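GH127 beta-L-arabinofuranoside (Geobacillus stearothermophilus, PDB 4QK0) probably hydrolyses beta-L-arabinofuranosidic linkages as a family 127 glycoside hydrolase, releasing L-arabinose from arabinofuranosides. Local coordinates at residues H253-H265 against D285-V299. Numbering follows the deposited sequence.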
ATOM      1  N   HIS A 253     -24.243   9.196  -1.706  1.00 26.58           N
ATOM      2  CA  HIS A 253     -24.318   9.270  -0.233  1.00 28.45           C
ATOM      3  C   HIS A 253     -25.145  10.483   0.226  1.00 29.79           C
ATOM      4  O   HIS A 253     -25.847  10.425   1.234  1.00 28.89           O
ATOM      5  CB  HIS A 253     -22.921   9.304   0.400  1.00 28.86           C
ATOM      6  CG  HIS A 253     -22.019  10.341  -0.181  1.00 29.11           C
ATOM      7  ND1 HIS A 253     -21.727  10.397  -1.526  1.00 28.61           N
ATOM      8  CD2 HIS A 253     -21.274  11.315   0.404  1.00 28.23           C
ATOM      9  CE1 HIS A 253     -20.893  11.400  -1.755  1.00 29.06           C
ATOM     10  NE2 HIS A 253     -20.608  11.977  -0.599  1.00 27.00           N
ATOM     11  N   ILE A 254     -25.078  11.557  -0.540  1.00 33.43           N
ATOM     12  CA  ILE A 254     -25.812  12.789  -0.282  1.00 33.78           C
ATOM     13  C   ILE A 254     -26.056  13.485  -1.618  1.00 31.18           C
ATOM     14  O   ILE A 254     -25.404  13.186  -2.592  1.00 29.18           O
ATOM     15  CB  ILE A 254     -25.002  13.773   0.613  1.00 36.04           C
ATOM     16  CG1 ILE A 254     -23.691  14.188  -0.084  1.00 34.65           C
ATOM     17  CG2 ILE A 254     -24.735  13.175   1.975  1.00 37.51           C
ATOM     18  CD1 ILE A 254     -22.707  14.933   0.821  1.00 40.41           C
ATOM     19  N   PRO A 255     -26.962  14.461  -1.647  1.00 28.23           N
ATOM     20  CA  PRO A 255     -27.258  15.070  -2.904  1.00 27.17           C
ATOM     21  C   PRO A 255     -26.066  15.789  -3.489  1.00 27.32           C
ATOM     22  O   PRO A 255     -25.214  16.274  -2.754  1.00 29.42           O
ATOM     23  CB  PRO A 255     -28.427  16.029  -2.559  1.00 29.17           C
ATOM     24  CG  PRO A 255     -29.109  15.390  -1.372  1.00 29.05           C
ATOM     25  CD  PRO A 255     -27.936  14.825  -0.590  1.00 30.59           C
ATOM     26  N   VAL A 256     -26.033  15.902  -4.813  1.00 25.20           N
ATOM     27  CA  VAL A 256     -24.823  16.355  -5.462  1.00 28.25           C
ATOM     28  C   VAL A 256     -24.401  17.761  -5.048  1.00 31.76           C
ATOM     29  O   VAL A 256     -23.209  17.995  -4.910  1.00 28.06           O
ATOM     30  CB  VAL A 256     -24.867  16.280  -6.978  1.00 28.86           C
ATOM     31  CG1 VAL A 256     -25.123  14.839  -7.400  1.00 28.06           C
ATOM     32  CG2 VAL A 256     -25.920  17.210  -7.550  1.00 32.49           C
ATOM     33  N   ARG A 257     -25.364  18.653  -4.780  1.00 29.57           N
ATOM     34  CA  ARG A 257     -25.040  20.007  -4.363  1.00 33.40           C
ATOM     35  C   ARG A 257     -24.428  20.055  -2.964  1.00 30.80           C
ATOM     36  O   ARG A 257     -23.776  21.015  -2.636  1.00 37.12           O
ATOM     37  CB  ARG A 257     -26.257  20.964  -4.454  1.00 35.54           C
ATOM     38  CG  ARG A 257     -26.757  21.208  -5.872  1.00 36.04           C
ATOM     39  CD  ARG A 257     -28.158  21.796  -5.904  1.00 33.24           C
ATOM     40  NE  ARG A 257     -28.693  21.946  -7.265  1.00 30.21           N
ATOM     41  CZ  ARG A 257     -29.246  20.970  -7.954  1.00 33.55           C
ATOM     42  NH1 ARG A 257     -29.272  19.728  -7.464  1.00 37.45           N
ATOM     43  NH2 ARG A 257     -29.728  21.192  -9.174  1.00 35.29           N
ATOM     44  N   GLU A 258     -24.584  19.022  -2.161  1.00 30.53           N
ATOM     45  CA  GLU A 258     -23.921  19.007  -0.865  1.00 31.58           C
ATOM     46  C   GLU A 258     -22.543  18.301  -0.897  1.00 32.00           C
ATOM     47  O   GLU A 258     -21.869  18.237   0.119  1.00 32.62           O
ATOM     48  CB  GLU A 258     -24.809  18.299   0.136  1.00 35.32           C
ATOM     49  CG  GLU A 258     -26.115  19.040   0.302  1.00 41.79           C
ATOM     50  CD  GLU A 258     -27.176  18.254   1.072  1.00 47.66           C
ATOM     51  OE1 GLU A 258     -28.356  18.426   0.698  1.00 55.40           O
ATOM     52  OE2 GLU A 258     -26.874  17.478   2.024  1.00 44.85           O
ATOM     53  N   GLN A 259     -22.154  17.750  -2.049  1.00 30.54           N
ATOM     54  CA  GLN A 259     -20.834  17.118  -2.218  1.00 27.62           C
ATOM     55  C   GLN A 259     -19.777  18.189  -2.443  1.00 28.26           C
ATOM     56  O   GLN A 259     -19.738  18.870  -3.488  1.00 28.09           O
ATOM     57  CB  GLN A 259     -20.859  16.068  -3.356  1.00 24.96           C
ATOM     58  CG  GLN A 259     -21.741  14.903  -3.003  1.00 24.28           C
ATOM     59  CD  GLN A 259     -21.752  13.805  -4.052  1.00 28.81           C
ATOM     60  OE1 GLN A 259     -20.750  13.572  -4.763  1.00 25.61           O
ATOM     61  NE2 GLN A 259     -22.902  13.137  -4.188  1.00 26.95           N
ATOM     62  N   LYS A 260     -18.918  18.347  -1.443  1.00 28.55           N
ATOM     63  CA  LYS A 260     -17.852  19.322  -1.501  1.00 32.37           C
ATOM     64  C   LYS A 260     -16.466  18.728  -1.697  1.00 32.23           C
ATOM     65  O   LYS A 260     -15.517  19.476  -1.966  1.00 26.15           O
ATOM     66  CB  LYS A 260     -17.873  20.159  -0.224  1.00 39.27           C
ATOM     67  CG  LYS A 260     -19.157  20.967  -0.086  1.00 45.53           C
ATOM     68  CD  LYS A 260     -19.122  21.902   1.113  1.00 55.31           C
ATOM     69  CE  LYS A 260     -20.526  22.359   1.497  1.00 58.45           C
ATOM     70  NZ  LYS A 260     -21.332  22.740   0.299  1.00 57.10           N
ATOM     71  N   GLN A 261     -16.364  17.403  -1.545  1.00 30.25           N
ATOM     72  CA  GLN A 261     -15.155  16.645  -1.887  1.00 29.00           C
ATOM     73  C   GLN A 261     -15.458  15.559  -2.859  1.00 23.13           C
ATOM     74  O   GLN A 261     -16.503  14.912  -2.792  1.00 23.36           O
ATOM     75  CB  GLN A 261     -14.519  15.948  -0.667  1.00 30.95           C
ATOM     76  CG  GLN A 261     -13.868  16.888   0.325  1.00 36.51           C
ATOM     77  CD  GLN A 261     -14.902  17.480   1.247  1.00 42.48           C
ATOM     78  OE1 GLN A 261     -15.860  16.811   1.604  1.00 44.90           O
ATOM     79  NE2 GLN A 261     -14.708  18.723   1.646  1.00 47.20           N
ATOM     80  N   ALA A 262     -14.492  15.314  -3.719  1.00 21.82           N
ATOM     81  CA  ALA A 262     -14.506  14.132  -4.561  1.00 20.03           C
ATOM     82  C   ALA A 262     -14.251  12.919  -3.696  1.00 20.43           C
ATOM     83  O   ALA A 262     -13.334  12.906  -2.887  1.00 22.92           O
ATOM     84  CB  ALA A 262     -13.444  14.236  -5.623  1.00 18.21           C
ATOM     85  N   VAL A 263     -15.132  11.941  -3.826  1.00 21.35           N
ATOM     86  CA  VAL A 263     -15.054  10.667  -3.122  1.00 23.05           C
ATOM     87  C   VAL A 263     -15.441   9.554  -4.081  1.00 22.51           C
ATOM     88  O   VAL A 263     -16.089   9.793  -5.112  1.00 21.65           O
ATOM     89  CB  VAL A 263     -15.990  10.611  -1.907  1.00 23.27           C
ATOM     90  CG1 VAL A 263     -15.669  11.736  -0.927  1.00 26.15           C
ATOM     91  CG2 VAL A 263     -17.441  10.714  -2.318  1.00 25.29           C
ATOM     92  N   GLY A 264     -15.103   8.336  -3.703  1.00 19.08           N
ATOM     93  CA  GLY A 264     -15.549   7.153  -4.375  1.00 17.22           C
ATOM     94  C   GLY A 264     -14.816   6.874  -5.655  1.00 18.02           C
ATOM     95  O   GLY A 264     -13.742   7.374  -5.899  1.00 15.68           O
ATOM     96  N   HIS A 265     -15.442   6.034  -6.467  1.00 20.24           N
ATOM     97  CA  HIS A 265     -14.877   5.592  -7.742  1.00 20.76           C
ATOM     98  C   HIS A 265     -14.682   6.787  -8.662  1.00 21.78           C
ATOM     99  O   HIS A 265     -15.628   7.561  -8.877  1.00 21.49           O
ATOM    100  CB  HIS A 265     -15.874   4.588  -8.357  1.00 20.71           C
ATOM    101  CG  HIS A 265     -15.348   3.870  -9.538  1.00 25.67           C
ATOM    102  ND1 HIS A 265     -15.364   4.412 -10.802  1.00 27.02           N
ATOM    103  CD2 HIS A 265     -14.763   2.653  -9.654  1.00 24.98           C
ATOM    104  CE1 HIS A 265     -14.789   3.568 -11.641  1.00 26.31           C
ATOM    105  NE2 HIS A 265     -14.410   2.498 -10.965  1.00 23.78           N
ATOM    106  N   ASP A 285     -28.314  27.143 -13.744  1.00 44.06           N
ATOM    107  CA  ASP A 285     -28.533  26.817 -12.311  1.00 40.03           C
ATOM    108  C   ASP A 285     -27.256  27.139 -11.546  1.00 43.79           C
ATOM    109  O   ASP A 285     -26.246  26.422 -11.647  1.00 43.03           O
ATOM    110  CB  ASP A 285     -28.901  25.333 -12.180  1.00 41.72           C
ATOM    111  CG  ASP A 285     -29.102  24.879 -10.734  1.00 42.23           C
ATOM    112  OD1 ASP A 285     -28.753  25.600  -9.769  1.00 40.75           O
ATOM    113  OD2 ASP A 285     -29.602  23.757 -10.560  1.00 41.26           O
ATOM    114  N   GLU A 286     -27.281  28.255 -10.836  1.00 42.62           N
ATOM    115  CA  GLU A 286     -26.115  28.799 -10.149  1.00 39.88           C
ATOM    116  C   GLU A 286     -25.629  27.877  -9.010  1.00 38.71           C
ATOM    117  O   GLU A 286     -24.445  27.802  -8.760  1.00 44.10           O
ATOM    118  CB  GLU A 286     -26.424  30.224  -9.590  1.00 41.81           C
ATOM    119  CG  GLU A 286     -25.257  30.901  -8.856  1.00 45.68           C
ATOM    120  CD  GLU A 286     -24.011  31.113  -9.755  1.00 53.48           C
ATOM    121  OE1 GLU A 286     -24.160  31.410 -10.969  1.00 60.38           O
ATOM    122  OE2 GLU A 286     -22.871  30.984  -9.267  1.00 57.19           O
ATOM    123  N   SER A 287     -26.551  27.222  -8.329  1.00 36.36           N
ATOM    124  CA  SER A 287     -26.226  26.357  -7.234  1.00 40.31           C
ATOM    125  C   SER A 287     -25.413  25.133  -7.746  1.00 40.54           C
ATOM    126  O   SER A 287     -24.486  24.654  -7.082  1.00 36.53           O
ATOM    127  CB  SER A 287     -27.511  25.881  -6.527  1.00 39.46           C
ATOM    128  OG  SER A 287     -28.262  24.956  -7.344  1.00 42.52           O
ATOM    129  N   LEU A 288     -25.773  24.668  -8.930  1.00 33.73           N
ATOM    130  CA  LEU A 288     -25.113  23.563  -9.524  1.00 36.37           C
ATOM    131  C   LEU A 288     -23.746  24.000 -10.083  1.00 32.51           C
ATOM    132  O   LEU A 288     -22.752  23.290  -9.954  1.00 32.27           O
ATOM    133  CB  LEU A 288     -26.011  22.964 -10.595  1.00 35.24           C
ATOM    134  CG  LEU A 288     -25.804  21.533 -11.017  1.00 38.38           C
ATOM    135  CD1 LEU A 288     -25.763  20.606  -9.818  1.00 39.30           C
ATOM    136  CD2 LEU A 288     -26.949  21.154 -11.964  1.00 36.09           C
ATOM    137  N   LYS A 289     -23.705  25.185 -10.642  1.00 28.41           N
ATOM    138  CA  LYS A 289     -22.476  25.769 -11.093  1.00 31.95           C
ATOM    139  C   LYS A 289     -21.449  25.867  -9.971  1.00 30.96           C
ATOM    140  O   LYS A 289     -20.289  25.548 -10.167  1.00 29.93           O
ATOM    141  CB  LYS A 289     -22.728  27.163 -11.658  1.00 32.86           C
ATOM    142  CG  LYS A 289     -21.484  27.910 -12.097  1.00 35.98           C
ATOM    143  CD  LYS A 289     -21.819  29.177 -12.876  1.00 37.96           C
ATOM    144  CE  LYS A 289     -20.595  30.073 -12.920  1.00 44.61           C
ATOM    145  NZ  LYS A 289     -20.653  31.056 -14.021  1.00 49.79           N
ATOM    146  N   GLN A 290     -21.883  26.339  -8.824  1.00 32.01           N
ATOM    147  CA  GLN A 290     -21.006  26.483  -7.668  1.00 36.39           C
ATOM    148  C   GLN A 290     -20.565  25.151  -7.125  1.00 29.93           C
ATOM    149  O   GLN A 290     -19.427  25.020  -6.757  1.00 29.41           O
ATOM    150  CB  GLN A 290     -21.695  27.250  -6.553  1.00 40.54           C
ATOM    151  CG  GLN A 290     -21.491  28.744  -6.737  1.00 52.51           C
ATOM    152  CD  GLN A 290     -22.421  29.567  -5.877  1.00 58.44           C
ATOM    153  OE1 GLN A 290     -22.982  29.073  -4.889  1.00 65.68           O
ATOM    154  NE2 GLN A 290     -22.615  30.826  -6.259  1.00 68.70           N
ATOM    155  N   ALA A 291     -21.460  24.171  -7.101  1.00 28.97           N
ATOM    156  CA  ALA A 291     -21.089  22.812  -6.692  1.00 28.87           C
ATOM    157  C   ALA A 291     -19.976  22.266  -7.590  1.00 26.93           C
ATOM    158  O   ALA A 291     -18.988  21.758  -7.105  1.00 28.30           O
ATOM    159  CB  ALA A 291     -22.286  21.895  -6.713  1.00 28.35           C
ATOM    160  N   CYS A 292     -20.122  22.463  -8.900  1.00 28.18           N
ATOM    161  CA  CYS A 292     -19.121  22.072  -9.866  1.00 29.62           C
ATOM    162  C   CYS A 292     -17.811  22.733  -9.613  1.00 29.39           C
ATOM    163  O   CYS A 292     -16.792  22.075  -9.728  1.00 29.47           O
ATOM    164  CB  CYS A 292     -19.553  22.358 -11.300  1.00 31.45           C
ATOM    165  SG  CYS A 292     -20.906  21.260 -11.840  1.00 37.09           S
ATOM    166  N   GLN A 293     -17.825  24.031  -9.296  1.00 29.27           N
ATOM    167  CA  GLN A 293     -16.606  24.764  -9.126  1.00 29.68           C
ATOM    168  C   GLN A 293     -15.905  24.287  -7.876  1.00 28.87           C
ATOM    169  O   GLN A 293     -14.694  24.228  -7.863  1.00 29.28           O
ATOM    170  CB  GLN A 293     -16.822  26.279  -9.081  1.00 35.77           C
ATOM    171  CG  GLN A 293     -17.153  26.838 -10.468  1.00 44.03           C
ATOM    172  CD  GLN A 293     -17.732  28.271 -10.452  1.00 47.48           C
ATOM    173  OE1 GLN A 293     -18.544  28.634  -9.588  1.00 47.06           O
ATOM    174  NE2 GLN A 293     -17.352  29.064 -11.447  1.00 49.70           N
ATOM    175  N   THR A 294     -16.660  23.982  -6.838  1.00 26.10           N
ATOM    176  CA  THR A 294     -16.114  23.538  -5.579  1.00 28.00           C
ATOM    177  C   THR A 294     -15.476  22.154  -5.791  1.00 27.53           C
ATOM    178  O   THR A 294     -14.390  21.912  -5.320  1.00 24.48           O
ATOM    179  CB  THR A 294     -17.227  23.456  -4.532  1.00 28.19           C
ATOM    180  OG1 THR A 294     -17.678  24.788  -4.292  1.00 32.86           O
ATOM    181  CG2 THR A 294     -16.750  22.863  -3.216  1.00 29.10           C
ATOM    182  N   LEU A 295     -16.148  21.302  -6.551  1.00 22.20           N
ATOM    183  CA  LEU A 295     -15.618  19.986  -6.824  1.00 22.26           C
ATOM    184  C   LEU A 295     -14.412  20.044  -7.734  1.00 23.62           C
ATOM    185  O   LEU A 295     -13.456  19.324  -7.511  1.00 25.21           O
ATOM    186  CB  LEU A 295     -16.684  19.086  -7.386  1.00 22.68           C
ATOM    187  CG  LEU A 295     -17.723  18.706  -6.320  1.00 20.84           C
ATOM    188  CD1 LEU A 295     -19.023  18.268  -6.952  1.00 22.66           C
ATOM    189  CD2 LEU A 295     -17.219  17.587  -5.441  1.00 23.65           C
ATOM    190  N   TRP A 296     -14.432  20.938  -8.718  1.00 22.78           N
ATOM    191  CA  TRP A 296     -13.302  21.148  -9.578  1.00 22.60           C
ATOM    192  C   TRP A 296     -12.065  21.517  -8.808  1.00 23.87           C
ATOM    193  O   TRP A 296     -10.972  21.020  -9.079  1.00 25.56           O
ATOM    194  CB  TRP A 296     -13.577  22.280 -10.569  1.00 20.64           C
ATOM    195  CG  TRP A 296     -12.375  22.649 -11.332  1.00 18.36           C
ATOM    196  CD1 TRP A 296     -11.538  23.660 -11.097  1.00 18.04           C
ATOM    197  CD2 TRP A 296     -11.856  21.945 -12.443  1.00 19.21           C
ATOM    198  NE1 TRP A 296     -10.520  23.649 -11.998  1.00 19.64           N
ATOM    199  CE2 TRP A 296     -10.703  22.604 -12.843  1.00 19.43           C
ATOM    200  CE3 TRP A 296     -12.294  20.845 -13.160  1.00 19.92           C
ATOM    201  CZ2 TRP A 296      -9.972  22.222 -13.916  1.00 23.97           C
ATOM    202  CZ3 TRP A 296     -11.577  20.424 -14.200  1.00 22.27           C
ATOM    203  CH2 TRP A 296     -10.395  21.106 -14.585  1.00 24.65           C
ATOM    204  N   GLU A 297     -12.194  22.489  -7.944  1.00 23.29           N
ATOM    205  CA  GLU A 297     -11.075  22.910  -7.118  1.00 26.54           C
ATOM    206  C   GLU A 297     -10.590  21.760  -6.231  1.00 25.90           C
ATOM    207  O   GLU A 297      -9.400  21.581  -6.072  1.00 26.05           O
ATOM    208  CB  GLU A 297     -11.479  24.101  -6.237  1.00 30.88           C
ATOM    209  CG  GLU A 297     -11.726  25.376  -7.075  1.00 40.27           C
ATOM    210  CD  GLU A 297     -10.446  25.970  -7.685  1.00 46.37           C
ATOM    211  OE1 GLU A 297      -9.554  26.378  -6.892  1.00 59.50           O
ATOM    212  OE2 GLU A 297     -10.294  26.030  -8.941  1.00 51.26           O
ATOM    213  N   ASN A 298     -11.509  20.980  -5.655  1.00 24.15           N
ATOM    214  CA  ASN A 298     -11.090  19.909  -4.810  1.00 23.88           C
ATOM    215  C   ASN A 298     -10.304  18.848  -5.623  1.00 25.79           C
ATOM    216  O   ASN A 298      -9.239  18.388  -5.199  1.00 24.73           O
ATOM    217  CB  ASN A 298     -12.245  19.256  -4.139  1.00 22.91           C
ATOM    218  CG  ASN A 298     -11.784  18.187  -3.133  1.00 25.31           C
ATOM    219  OD1 ASN A 298     -12.055  16.992  -3.279  1.00 23.08           O
ATOM    220  ND2 ASN A 298     -11.139  18.644  -2.060  1.00 23.04           N
ATOM    221  N   VAL A 299     -10.830  18.448  -6.778  1.00 22.38           N
ATOM    222  CA  VAL A 299     -10.171  17.402  -7.572  1.00 22.08           C
ATOM    223  C   VAL A 299      -8.806  17.901  -8.046  1.00 23.74           C
ATOM    224  O   VAL A 299      -7.812  17.224  -7.845  1.00 23.87           O
ATOM    225  CB  VAL A 299     -11.006  16.984  -8.789  1.00 19.48           C
ATOM    226  CG1 VAL A 299     -10.184  16.133  -9.704  1.00 22.26           C
ATOM    227  CG2 VAL A 299     -12.205  16.229  -8.341  1.00 19.42           C
TER
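R257 reaches along the first turn of helix 286-302 and spends the NE/NH2 edge of its guanidinium there. NH2 points nearly straight at D285 OD2 (2.9 Å) in a salt bridge, while NE donates to S287 OG at 3.0 Å; both acceptors lie in the guanidinium plane, and the carboxylate is turned 26° from it. An extended chain from CG to NE carries the charge this far, and L288 CD1 sits 3.9 Å above the plane, over its centre. D285 is itself the N-cap: OD1 accepts the S287 hydroxyl through its syn lone pair and L288 N from above the carboxylate plane. NH1 goes on to D219 of helix 208-220. Replacing R257 by a leucine would probably leave D285 and D219 without their shared positive partner and S287 OG without a donor.

The 3-10 turn 256-258 and the loop after it lie along helix 286-302 in the GH127 catalytic domain, of the six-hairpin clan and so probably an (alpha/alpha)6 barrel. Helix 266-283 links the two in sequence; its M272 and Y273 back the buried side of the loop.

Packing is tightest on that inner side. L295 slips its CD2 methyl under the loop backbone, 3.4 Å from Q259 O, and A262 CB rests on V299 CG2 at 3.6 Å. With CG anti to the backbone N (chi1 -175°), N298 extends towards the chain and OD1 receives A262 N (3.0 Å), the donor tilted 33° from the carbonyl plane; Q303 also donates to this oxygen. By contrast, the outer side is thin: exposed K260 and Q261 set off away from the helix, Q261 touching the N298 amide with CB and CG, K260 bringing CB within 4.2 Å of T294 CG2 and its backbone O closer.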